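Local structure of protein B (Streptococcus agalactiae, 5H6I) at residues 183-186 against 187-190; 192-195 against 196-200; 149-152 against 153-156; 92-95 against 96-100; 48-51 against 52-55. The protein acts as the secreted CAMP factor, a pore-forming toxin that permeabilises membranes and also binds the constant region of IgG. One frame throughout, in Å; residues are numbered along the deposited sequence.

In the fold
All five contacts are local, about one helical turn long, in an all-helical chain. Contact 1 lies on helix 179-196 and contact 2 at its end, 14 Å away between centres, where the chain enters a loop. Contacts 3, 4 and 5 lie on helices 145-163, 93-115 and 35-58. Contact 2, its centre about 29 Å from the chain's centre, is a surface contact; the other four are partly buried, contact 5 nearest the middle (about 9 Å). Contacts 4 and 5 touch through Val-99 and Asp-48. Hydroxyl bonds to carbonyls mark contacts 1 and 4. At the surface contact 2 has a salt bridge within 192-195, and contact 3 brings two exposed lysines together; contact 5 sets a leucine against neighbouring helices.

Contact 1 (183-186 against 187-190); sequences DKEI and WNTR
Thr-189 folds its hydroxyl back onto the preceding turn, where OG1 gives a 2.6 Å hydrogen bond to Glu-185 O. The same oxygen accepts from Thr-189 N at 3.0 Å. The two donors approach from opposite faces of the carbonyl plane. The rotation about chi1 (-42°) sets OG1 opposite its own carbonyl carbon, and this brings it back to Glu-185. On another side of the helix, Trp-187 and Asp-183 lie side by side. Asp-183 OD1 sits in the plane of the indole at its edge, 3.2 Å from Trp-187 CD1. The carboxylate and ring planes are 42° apart. Arg-190 runs extended beside Ile-186. The CG2 methyl of Ile-186 lies over one face of the guanidinium, 3.6 Å from Arg-190 NE. Arg-190 NH1 in turn stands over a face of the Trp-187 ring, offset toward its rim. A bound sulfate is also close to this arginine. In the second shell, Gln-220 bonds Asp-183 OD2 and helps to fix the carboxylate. Ile-186 packs on Val-217 and Leu-237, and Thr-189 on Leu-237 and Leu-241. This is an amphipathic helix: its inner side packs on helices 203-220 and 227-245 in a three-helix bundle.

Contact 2 (192-195 against 196-200); sequences TRDK and KVLNV
Leu-198 holds CG trans to its backbone N (chi1 176°), while Asp-194 turns CG opposite its carbonyl carbon (chi1 -62°). The two side chains slant past each other, and Leu-198 CD2 comes 4.0 Å from Asp-194 OD1. Arg-193 bends at chi3 (60°) and grips the same aspartate, its sequence neighbour, in a side-on salt bridge through two nitrogens. Arg-193 NE lies 2.9 Å from Asp-194 OD1, which it meets from above the carboxylate plane. Arg-193 NH2 lies 3.1 Å from Asp-194 OD2, in the plane of the guanidinium. The third nitrogen, NH1, bonds Asn-210 of helix 203-220. Backbone bonds hold the helix end. Arg-193 O accepts from Val-197 N at 2.9 Å and from Leu-198 N at 2.7 Å, the latter nearly along the C=O axis. The Leu-198 bond runs from i+5 to i, a wider, pi-type turn than the i+4 bond of Val-197. Val-197 is the first residue to leave helical angles, and its side chain rests on Leu-245. Lys-196 N bonds Thr-192 O at 2.8 Å, closing the turn before. Asp-194 probably offsets much of the Arg-193 charge; the sulfate nearby, probably from the crystallisation liquor, fits a surface that can take up an anion.

Contact 3 (149-152 against 153-156); sequences KAQV and NDVK
Gln-151 and Asp-154 meet through packing of the amide on a methylene, without a hydrogen bond between the side chains. A bend at chi2 (50°) turns the Gln-151 amide toward the next turn, against Asp-154. Gln-151 NE2 then lies 3.5 Å from Asp-154 CB. The amide and carboxylate planes are nearly perpendicular, 82° apart. A methyl also meets the amide: Val-155 CG2 lies 4.1 Å from Gln-151 NE2, and the two side chains cross at about a right angle. Charged groups meet on another side of the helix. Lys-149 NZ is 4.0 Å from Lys-156 NZ, so two like charges are close together. Asn-153 stands beside the first of them, with its OD1 3.6 Å from Lys-149 NZ and 3.5 Å from Lys-149 CE. The amide oxygen could ease the positive charge a little. Lys-156 also has a long, weak ion pair with Asp-104. The backbone bonds are those of a regular alpha helix. Val-155 N bonds Gln-151 O at 3.0 Å, and Lys-156 N bonds Val-152 O at the same length. Helix 145-163 is a member of a helical bundle, and its buried side faces helices 121-139 and 93-115. Val-152 packs on Leu-134 of the former and on Ala-101 of the latter. Gln-151 lies against Lys-133, Leu-134 and Arg-137, and Val-155 reaches Ala-108.

Contact 4 (92-95 against 96-100); sequences LNSI and GSRVE
Leu-92 holds the N-cap position of helix 93-115, and its carbonyl O takes a weak hydrogen bond of 3.1 Å from Gly-96 N. Its buried side chain touches Met-41 of helix 35-58 and Leu-82 of helix 65-84. Asn-93 follows with a busier carbonyl. Ser-97 N reaches Asn-93 O at 3.1 Å with an N-H...O angle of 158°. Ser-97 OG reaches the same oxygen at 3.0 Å, from above the carbonyl plane. Gly-96 N also bonds it weakly. A serine hydroxyl bonded back to the carbonyl four residues earlier is a familiar feature of helices. Here it lies in the first turn of a bundle helix, within the region that binds the IgG constant region. Ser-94 O accepts from Arg-98 N at 3.3 Å and lies 3.2 Å from Arg-98 CG. The arginine chain is extended from CG to NE, and its NH1 bonds the carbonyl of Ile-138, its main polar partner. In Ile-95 (chi1 -153°), the CG2 branch sits between the backbone N and the carbonyl carbon, 3.1 Å from Gly-96 N. Ile-95 O lies 3.3 Å from Val-99 CG2 and takes a weak bond from Val-99 N. Leu-78, Leu-82 and Met-41 pack on the isoleucine side chain.

Contact 5 (48-51 against 52-55); sequences DSIQ and LRNI
Leu-52 N gives the shortest backbone bond here, 2.6 Å to Asp-48 O, with an N-H...O angle of 141°. It is an i to i+4 bond within helix 35-58, an amphipathic member of the helical bundle. Leu-52 is on the buried side. With chi1 at -78°, CG turns back beside the backbone N and lies 3.3 Å from Asp-48 O. The side chain then packs on Ala-71, Ile-72 and Val-75 of helix 65-84 and on Ile-106 of helix 93-115. Asp-48 is buried as well, and its carboxylate makes a salt bridge to Lys-44, one turn earlier. Ile-55 continues this side of the helix against Ile-109. Its CG1 lies 3.3 Å from Gln-51 O, and a weak bond joins Ile-55 N to the same oxygen. The exposed side is built differently. Asn-54 ND2 comes 3.0 Å from Ile-50 O, but at an angle too poor for a hydrogen bond. Arg-53 N bonds Ser-49 O at 3.2 Å, meeting it from above the carbonyl plane. Arg-53 CG takes the crowded position between the backbone N and the carbonyl carbon (chi1 59°). This brings the arginine alongside Ile-50, pointing the same way. Ile-50 CD1 meets the edge of the guanidinium near its plane, 3.7 Å from Arg-53 NE.

Contact 1 (183-186 against 187-190)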
loop_
_atom_site.group_PDB
_atom_site.type_symbol
_atom_site.label_atom_id
_atom_site.label_comp_id
_atom_site.label_asym_id
_atom_site.label_seq_id
_atom_site.Cartn_x
_atom_site.Cartn_y
_atom_site.Cartn_z
ATOM N N ASP A 183 -11.628 -4.078 6.719
ATOM C CA ASP A 183 -10.810 -3.245 7.596
ATOM C C ASP A 183 -11.177 -1.774 7.454
ATOM O O ASP A 183 -11.299 -1.057 8.454
ATOM C CB ASP A 183 -9.328 -3.462 7.291
ATOM C CG ASP A 183 -8.424 -2.944 8.391
ATOM O OD1 ASP A 183 -8.334 -1.709 8.558
ATOM O OD2 ASP A 183 -7.805 -3.773 9.091
ATOM N N LYS A 184 -11.358 -1.305 6.217
ATOM C CA LYS A 184 -11.765 0.080 6.007
ATOM C C LYS A 184 -13.188 0.324 6.493
ATOM O O LYS A 184 -13.508 1.433 6.934
ATOM C CB LYS A 184 -11.638 0.447 4.529
ATOM C CG LYS A 184 -10.982 1.794 4.279
ATOM C CD LYS A 184 -9.562 1.827 4.821
ATOM C CE LYS A 184 -8.822 3.072 4.357
ATOM N NZ LYS A 184 -9.491 4.323 4.813
ATOM N N GLU A 185 -14.051 -0.693 6.423
ATOM C CA GLU A 185 -15.419 -0.531 6.901
ATOM C C GLU A 185 -15.477 -0.468 8.422
ATOM O O GLU A 185 -16.349 0.209 8.979
ATOM C CB GLU A 185 -16.298 -1.669 6.381
ATOM C CG GLU A 185 -17.790 -1.390 6.473
ATOM C CD GLU A 185 -18.206 -0.163 5.681
ATOM O OE1 GLU A 185 -17.623 0.077 4.601
ATOM O OE2 GLU A 185 -19.115 0.561 6.138
ATOM N N ILE A 186 -14.565 -1.161 9.106
ATOM C CA ILE A 186 -14.526 -1.098 10.563
ATOM C C ILE A 186 -14.139 0.301 11.024
ATOM O O ILE A 186 -14.751 0.860 11.943
ATOM C CB ILE A 186 -13.565 -2.166 11.115
ATOM C CG1 ILE A 186 -14.165 -3.562 10.939
ATOM C CG2 ILE A 186 -13.243 -1.898 12.579
ATOM C CD1 ILE A 186 -13.240 -4.682 11.357
ATOM N N TRP A 187 -13.125 0.895 10.391
ATOM C CA TRP A 187 -12.700 2.236 10.773
ATOM C C TRP A 187 -13.697 3.294 10.319
ATOM O O TRP A 187 -13.782 4.365 10.929
ATOM C CB TRP A 187 -11.311 2.527 10.207
ATOM C CG TRP A 187 -10.230 1.718 10.856
ATOM C CD1 TRP A 187 -9.516 0.701 10.293
ATOM C CD2 TRP A 187 -9.743 1.856 12.196
ATOM N NE1 TRP A 187 -8.613 0.198 11.199
ATOM C CE2 TRP A 187 -8.732 0.891 12.375
ATOM C CE3 TRP A 187 -10.062 2.704 13.262
ATOM C CZ2 TRP A 187 -8.038 0.750 13.576
ATOM C CZ3 TRP A 187 -9.372 2.561 14.454
ATOM C CH2 TRP A 187 -8.372 1.593 14.600
ATOM N N ASN A 188 -14.455 3.018 9.255
ATOM C CA ASN A 188 -15.502 3.946 8.841
ATOM C C ASN A 188 -16.669 3.920 9.818
ATOM O O ASN A 188 -17.290 4.957 10.082
ATOM C CB ASN A 188 -15.976 3.611 7.427
ATOM C CG ASN A 188 -15.054 4.163 6.360
ATOM O OD1 ASN A 188 -14.406 5.191 6.552
ATOM N ND2 ASN A 188 -14.990 3.477 5.224
ATOM N N THR A 189 -16.986 2.743 10.363
ATOM C CA THR A 189 -18.031 2.658 11.375
ATOM C C THR A 189 -17.556 3.220 12.708
ATOM O O THR A 189 -18.366 3.715 13.497
ATOM C CB THR A 189 -18.488 1.208 11.539
ATOM O OG1 THR A 189 -18.611 0.599 10.248
ATOM C CG2 THR A 189 -19.832 1.151 12.245
ATOM N N ARG A 190 -16.251 3.154 12.975
ATOM C CA ARG A 190 -15.711 3.745 14.194
ATOM C C ARG A 190 -15.729 5.266 14.133
ATOM O O ARG A 190 -15.946 5.925 15.156
ATOM C CB ARG A 190 -14.291 3.234 14.427
ATOM C CG ARG A 190 -14.248 1.898 15.137
ATOM C CD ARG A 190 -12.937 1.167 14.905
ATOM N NE ARG A 190 -12.902 -0.077 15.674
ATOM C CZ ARG A 190 -11.810 -0.804 15.884
ATOM N NH1 ARG A 190 -10.647 -0.415 15.384
ATOM N NH2 ARG A 190 -11.877 -1.917 16.602
#

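Contact 2 (192-195 against 196-200)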
loop_
_atom_site.group_PDB
_atom_site.type_symbol
_atom_site.label_atom_id
_atom_site.label_comp_id
_atom_site.label_asym_id
_atom_site.label_seq_id
_atom_site.Cartn_x
_atom_site.Cartn_y
_atom_site.Cartn_z
ATOM N N THR A 192 -17.921 7.213 12.272
ATOM C CA THR A 192 -19.302 7.674 12.367
ATOM C C THR A 192 -19.891 7.410 13.748
ATOM O O THR A 192 -20.791 8.138 14.186
ATOM C CB THR A 192 -20.153 7.001 11.288
ATOM O OG1 THR A 192 -19.455 7.034 10.038
ATOM C CG2 THR A 192 -21.489 7.716 11.132
ATOM N N ARG A 193 -19.400 6.384 14.445
ATOM C CA ARG A 193 -19.895 6.094 15.787
ATOM C C ARG A 193 -19.527 7.205 16.761
ATOM O O ARG A 193 -20.376 7.685 17.523
ATOM C CB ARG A 193 -19.343 4.751 16.266
ATOM C CG ARG A 193 -19.644 4.429 17.716
ATOM C CD ARG A 193 -18.591 3.498 18.289
ATOM N NE ARG A 193 -17.257 4.088 18.242
ATOM C CZ ARG A 193 -16.132 3.407 18.436
ATOM N NH1 ARG A 193 -16.176 2.108 18.691
ATOM N NH2 ARG A 193 -14.961 4.028 18.375
ATOM N N ASP A 194 -18.264 7.633 16.750
ATOM C CA ASP A 194 -17.813 8.673 17.663
ATOM C C ASP A 194 -18.339 10.054 17.296
ATOM O O ASP A 194 -18.229 10.974 18.114
ATOM C CB ASP A 194 -16.284 8.698 17.712
ATOM C CG ASP A 194 -15.698 7.402 18.237
ATOM O OD1 ASP A 194 -16.382 6.717 19.026
ATOM O OD2 ASP A 194 -14.554 7.069 17.862
ATOM N N LYS A 195 -18.904 10.221 16.102
ATOM C CA LYS A 195 -19.435 11.508 15.671
ATOM C C LYS A 195 -20.954 11.576 15.702
ATOM O O LYS A 195 -21.508 12.657 15.922
ATOM C CB LYS A 195 -18.953 11.832 14.251
ATOM C CG LYS A 195 -17.890 12.915 14.182
ATOM C CD LYS A 195 -16.517 12.368 14.537
ATOM C CE LYS A 195 -15.522 13.492 14.778
ATOM N NZ LYS A 195 -15.341 14.345 13.571
ATOM N N LYS A 196 -21.640 10.451 15.492
ATOM C CA LYS A 196 -23.090 10.440 15.394
ATOM C C LYS A 196 -23.781 9.577 16.441
ATOM O O LYS A 196 -25.014 9.609 16.518
ATOM C CB LYS A 196 -23.526 9.959 14.000
ATOM C CG LYS A 196 -23.941 11.067 13.044
ATOM C CD LYS A 196 -22.732 11.747 12.421
ATOM C CE LYS A 196 -23.152 12.903 11.526
ATOM N NZ LYS A 196 -24.094 12.465 10.458
ATOM N N VAL A 197 -23.041 8.811 17.243
ATOM C CA VAL A 197 -23.659 7.853 18.154
ATOM C C VAL A 197 -23.152 8.052 19.577
ATOM O O VAL A 197 -23.917 7.924 20.539
ATOM C CB VAL A 197 -23.406 6.406 17.684
ATOM C CG1 VAL A 197 -23.978 5.408 18.679
ATOM C CG2 VAL A 197 -24.001 6.182 16.301
ATOM N N LEU A 198 -21.862 8.378 19.715
ATOM C CA LEU A 198 -21.207 8.387 21.020
ATOM C C LEU A 198 -21.960 9.248 22.030
ATOM O O LEU A 198 -22.422 8.755 23.065
ATOM C CB LEU A 198 -19.762 8.872 20.869
ATOM C CG LEU A 198 -18.945 9.028 22.155
ATOM C CD1 LEU A 198 -19.011 7.765 23.004
ATOM C CD2 LEU A 198 -17.503 9.380 21.829
ATOM N N ASN A 199 -22.091 10.542 21.746
ATOM C CA ASN A 199 -22.770 11.463 22.645
ATOM C C ASN A 199 -24.182 11.799 22.187
ATOM O O ASN A 199 -24.813 12.692 22.761
ATOM C CB ASN A 199 -21.952 12.745 22.802
ATOM C CG ASN A 199 -21.254 12.828 24.145
ATOM O OD1 ASN A 199 -21.887 13.070 25.173
ATOM N ND2 ASN A 199 -19.943 12.623 24.142
ATOM N N VAL A 200 -24.693 11.105 21.177
ATOM C CA VAL A 200 -26.012 11.383 20.621
ATOM C C VAL A 200 -27.055 10.399 21.134
ATOM O O VAL A 200 -28.094 10.802 21.658
ATOM C CB VAL A 200 -25.949 11.381 19.077
ATOM C CG1 VAL A 200 -27.348 11.430 18.488
ATOM C CG2 VAL A 200 -25.114 12.550 18.580
#

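Contact 3 (149-152 against 153-156)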
loop_
_atom_site.group_PDB
_atom_site.type_symbol
_atom_site.label_atom_id
_atom_site.label_comp_id
_atom_site.label_asym_id
_atom_site.label_seq_id
_atom_site.Cartn_x
_atom_site.Cartn_y
_atom_site.Cartn_z
ATOM N N LYS A 149 16.401 0.810 -15.429
ATOM C CA LYS A 149 15.316 1.039 -16.377
ATOM C C LYS A 149 14.782 -0.268 -16.947
ATOM O O LYS A 149 13.584 -0.371 -17.236
ATOM C CB LYS A 149 15.792 1.960 -17.501
ATOM C CG LYS A 149 14.714 2.331 -18.506
ATOM C CD LYS A 149 13.491 2.915 -17.816
ATOM C CE LYS A 149 12.210 2.477 -18.510
ATOM N NZ LYS A 149 10.999 3.034 -17.846
ATOM N N ALA A 150 15.644 -1.274 -17.111
ATOM C CA ALA A 150 15.175 -2.575 -17.572
ATOM C C ALA A 150 14.272 -3.232 -16.536
ATOM O O ALA A 150 13.312 -3.927 -16.889
ATOM C CB ALA A 150 16.364 -3.480 -17.899
ATOM N N GLN A 151 14.561 -3.017 -15.250
ATOM C CA GLN A 151 13.735 -3.602 -14.200
ATOM C C GLN A 151 12.406 -2.871 -14.059
ATOM O O GLN A 151 11.401 -3.485 -13.681
ATOM C CB GLN A 151 14.496 -3.596 -12.874
ATOM C CG GLN A 151 13.802 -4.348 -11.751
ATOM C CD GLN A 151 13.372 -5.744 -12.155
ATOM O OE1 GLN A 151 14.139 -6.493 -12.761
ATOM N NE2 GLN A 151 12.137 -6.102 -11.820
ATOM N N VAL A 152 12.378 -1.569 -14.355
ATOM C CA VAL A 152 11.120 -0.828 -14.322
ATOM C C VAL A 152 10.154 -1.383 -15.361
ATOM O O VAL A 152 8.946 -1.498 -15.113
ATOM C CB VAL A 152 11.382 0.676 -14.530
ATOM C CG1 VAL A 152 10.103 1.402 -14.915
ATOM C CG2 VAL A 152 11.985 1.286 -13.273
ATOM N N ASN A 153 10.672 -1.754 -16.535
ATOM C CA ASN A 153 9.828 -2.374 -17.549
ATOM C C ASN A 153 9.400 -3.777 -17.140
ATOM O O ASN A 153 8.297 -4.213 -17.492
ATOM C CB ASN A 153 10.558 -2.406 -18.891
ATOM C CG ASN A 153 10.809 -1.018 -19.448
ATOM O OD1 ASN A 153 9.985 -0.116 -19.294
ATOM N ND2 ASN A 153 11.953 -0.838 -20.098
ATOM N N ASP A 154 10.254 -4.496 -16.407
ATOM C CA ASP A 154 9.850 -5.785 -15.854
ATOM C C ASP A 154 8.645 -5.628 -14.937
ATOM O O ASP A 154 7.715 -6.442 -14.974
ATOM C CB ASP A 154 11.016 -6.419 -15.095
ATOM C CG ASP A 154 11.633 -7.585 -15.840
ATOM O OD1 ASP A 154 11.374 -7.722 -17.055
ATOM O OD2 ASP A 154 12.378 -8.365 -15.209
ATOM N N VAL A 155 8.643 -4.579 -14.116
ATOM C CA VAL A 155 7.522 -4.332 -13.215
ATOM C C VAL A 155 6.269 -3.983 -14.009
ATOM O O VAL A 155 5.180 -4.505 -13.742
ATOM C CB VAL A 155 7.885 -3.225 -12.208
ATOM C CG1 VAL A 155 6.637 -2.682 -11.528
ATOM C CG2 VAL A 155 8.877 -3.751 -11.181
ATOM N N LYS A 156 6.406 -3.103 -15.004
ATOM C CA LYS A 156 5.253 -2.708 -15.808
ATOM C C LYS A 156 4.681 -3.894 -16.576
ATOM O O LYS A 156 3.458 -4.059 -16.657
ATOM C CB LYS A 156 5.641 -1.582 -16.764
ATOM C CG LYS A 156 5.667 -0.205 -16.119
ATOM C CD LYS A 156 6.285 0.826 -17.049
ATOM C CE LYS A 156 6.231 2.219 -16.446
ATOM N NZ LYS A 156 7.060 3.184 -17.219
#

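Contact 4 (92-95 against 96-100)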
loop_
_atom_site.group_PDB
_atom_site.type_symbol
_atom_site.label_atom_id
_atom_site.label_comp_id
_atom_site.label_asym_id
_atom_site.label_seq_id
_atom_site.Cartn_x
_atom_site.Cartn_y
_atom_site.Cartn_z
ATOM N N LEU A 92 24.554 13.779 -12.054
ATOM C CA LEU A 92 23.301 13.423 -11.403
ATOM C C LEU A 92 22.484 12.423 -12.215
ATOM O O LEU A 92 21.270 12.314 -12.013
ATOM C CB LEU A 92 22.472 14.679 -11.134
ATOM C CG LEU A 92 23.024 15.676 -10.113
ATOM C CD1 LEU A 92 22.052 16.826 -9.919
ATOM C CD2 LEU A 92 23.318 14.994 -8.787
ATOM N N ASN A 93 23.125 11.690 -13.129
ATOM C CA ASN A 93 22.388 10.766 -13.984
ATOM C C ASN A 93 21.927 9.539 -13.207
ATOM O O ASN A 93 20.739 9.200 -13.210
ATOM C CB ASN A 93 23.250 10.354 -15.178
ATOM C CG ASN A 93 22.539 9.384 -16.101
ATOM O OD1 ASN A 93 21.538 9.727 -16.729
ATOM N ND2 ASN A 93 23.054 8.163 -16.185
ATOM N N SER A 94 22.860 8.856 -12.537
ATOM C CA SER A 94 22.499 7.654 -11.792
ATOM C C SER A 94 21.587 7.982 -10.618
ATOM O O SER A 94 20.654 7.227 -10.322
ATOM C CB SER A 94 23.760 6.938 -11.308
ATOM O OG SER A 94 24.170 7.426 -10.044
ATOM N N ILE A 95 21.836 9.105 -9.940
ATOM C CA ILE A 95 21.002 9.479 -8.802
ATOM C C ILE A 95 19.585 9.813 -9.257
ATOM O O ILE A 95 18.626 9.647 -8.493
ATOM C CB ILE A 95 21.645 10.648 -8.028
ATOM C CG1 ILE A 95 21.223 10.618 -6.558
ATOM C CG2 ILE A 95 21.292 11.987 -8.657
ATOM C CD1 ILE A 95 21.831 9.480 -5.774
ATOM N N GLY A 96 19.423 10.266 -10.499
ATOM C CA GLY A 96 18.115 10.631 -11.004
ATOM C C GLY A 96 17.306 9.431 -11.447
ATOM O O GLY A 96 16.089 9.384 -11.241
ATOM N N SER A 97 17.977 8.452 -12.058
ATOM C CA SER A 97 17.291 7.234 -12.476
ATOM C C SER A 97 16.776 6.444 -11.280
ATOM O O SER A 97 15.773 5.732 -11.396
ATOM C CB SER A 97 18.226 6.372 -13.323
ATOM O OG SER A 97 18.818 7.134 -14.361
ATOM N N ARG A 98 17.445 6.553 -10.130
ATOM C CA ARG A 98 16.961 5.888 -8.926
ATOM C C ARG A 98 15.772 6.627 -8.324
ATOM O O ARG A 98 14.844 5.996 -7.806
ATOM C CB ARG A 98 18.092 5.766 -7.906
ATOM C CG ARG A 98 19.309 5.026 -8.434
ATOM C CD ARG A 98 20.472 5.069 -7.458
ATOM N NE ARG A 98 21.664 4.436 -8.015
ATOM C CZ ARG A 98 21.890 3.126 -8.001
ATOM N NH1 ARG A 98 21.004 2.305 -7.453
ATOM N NH2 ARG A 98 23.002 2.635 -8.532
ATOM N N VAL A 99 15.782 7.960 -8.388
ATOM C CA VAL A 99 14.657 8.738 -7.880
ATOM C C VAL A 99 13.423 8.517 -8.746
ATOM O O VAL A 99 12.303 8.383 -8.234
ATOM C CB VAL A 99 15.038 10.227 -7.795
ATOM C CG1 VAL A 99 13.801 11.089 -7.585
ATOM C CG2 VAL A 99 16.045 10.453 -6.677
ATOM N N GLU A 100 13.605 8.464 -10.068
ATOM C CA GLU A 100 12.474 8.238 -10.963
ATOM C C GLU A 100 11.879 6.850 -10.765
ATOM O O GLU A 100 10.654 6.683 -10.801
ATOM C CB GLU A 100 12.905 8.429 -12.416
ATOM C CG GLU A 100 13.252 9.859 -12.781
ATOM C CD GLU A 100 14.057 9.950 -14.062
ATOM O OE1 GLU A 100 14.609 8.916 -14.494
ATOM O OE2 GLU A 100 14.137 11.056 -14.638
#

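Contact 5 (48-51 against 52-55)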
loop_
_atom_site.group_PDB
_atom_site.type_symbol
_atom_site.label_atom_id
_atom_site.label_comp_id
_atom_site.label_asym_id
_atom_site.label_seq_id
_atom_site.Cartn_x
_atom_site.Cartn_y
_atom_site.Cartn_z
ATOM N N ASP A 48 7.992 11.470 -2.236
ATOM C CA ASP A 48 7.942 10.018 -2.108
ATOM C C ASP A 48 7.956 9.592 -0.645
ATOM O O ASP A 48 7.264 8.642 -0.265
ATOM C CB ASP A 48 9.111 9.383 -2.862
ATOM C CG ASP A 48 9.157 9.795 -4.319
ATOM O OD1 ASP A 48 8.116 10.236 -4.849
ATOM O OD2 ASP A 48 10.237 9.679 -4.936
ATOM N N SER A 49 8.739 10.283 0.189
ATOM C CA SER A 49 8.810 9.928 1.602
ATOM C C SER A 49 7.451 10.071 2.275
ATOM O O SER A 49 7.076 9.246 3.117
ATOM C CB SER A 49 9.854 10.791 2.311
ATOM O OG SER A 49 10.078 10.336 3.634
ATOM N N ILE A 50 6.697 11.110 1.914
ATOM C CA ILE A 50 5.349 11.270 2.448
ATOM C C ILE A 50 4.403 10.260 1.812
ATOM O O ILE A 50 3.538 9.686 2.485
ATOM C CB ILE A 50 4.865 12.717 2.240
ATOM C CG1 ILE A 50 5.683 13.681 3.102
ATOM C CG2 ILE A 50 3.382 12.843 2.560
ATOM C CD1 ILE A 50 5.632 13.370 4.581
ATOM N N GLN A 51 4.557 10.016 0.509
ATOM C CA GLN A 51 3.691 9.058 -0.170
ATOM C C GLN A 51 3.952 7.631 0.295
ATOM O O GLN A 51 3.027 6.813 0.321
ATOM C CB GLN A 51 3.877 9.166 -1.683
ATOM C CG GLN A 51 2.746 8.565 -2.498
ATOM C CD GLN A 51 2.623 9.201 -3.868
ATOM O OE1 GLN A 51 3.323 10.162 -4.184
ATOM N NE2 GLN A 51 1.729 8.664 -4.691
ATOM N N LEU A 52 5.192 7.313 0.671
ATOM C CA LEU A 52 5.517 5.944 1.056
ATOM C C LEU A 52 5.174 5.652 2.512
ATOM O O LEU A 52 4.886 4.499 2.851
ATOM C CB LEU A 52 6.999 5.660 0.800
ATOM C CG LEU A 52 7.379 5.378 -0.657
ATOM C CD1 LEU A 52 8.888 5.380 -0.826
ATOM C CD2 LEU A 52 6.785 4.059 -1.131
ATOM N N ARG A 53 5.197 6.664 3.383
ATOM C CA ARG A 53 4.794 6.432 4.767
ATOM C C ARG A 53 3.284 6.265 4.885
ATOM O O ARG A 53 2.810 5.539 5.766
ATOM C CB ARG A 53 5.287 7.566 5.669
ATOM C CG ARG A 53 4.789 8.950 5.294
ATOM C CD ARG A 53 3.630 9.388 6.173
ATOM N NE ARG A 53 3.499 10.841 6.215
ATOM C CZ ARG A 53 2.379 11.479 6.536
ATOM N NH1 ARG A 53 1.287 10.791 6.841
ATOM N NH2 ARG A 53 2.349 12.805 6.550
ATOM N N ASN A 54 2.517 6.926 4.013
ATOM C CA ASN A 54 1.084 6.661 3.940
ATOM C C ASN A 54 0.825 5.220 3.525
ATOM O O ASN A 54 0.001 4.522 4.127
ATOM C CB ASN A 54 0.419 7.626 2.957
ATOM C CG ASN A 54 0.435 9.061 3.443
ATOM O OD1 ASN A 54 0.354 9.326 4.642
ATOM N ND2 ASN A 54 0.540 9.999 2.507
ATOM N N ILE A 55 1.531 4.759 2.490
ATOM C CA ILE A 55 1.391 3.382 2.027
ATOM C C ILE A 55 1.883 2.403 3.086
ATOM O O ILE A 55 1.358 1.288 3.199
ATOM C CB ILE A 55 2.140 3.209 0.692
ATOM C CG1 ILE A 55 1.471 4.041 -0.405
ATOM C CG2 ILE A 55 2.203 1.748 0.284
ATOM C CD1 ILE A 55 2.171 3.962 -1.743
#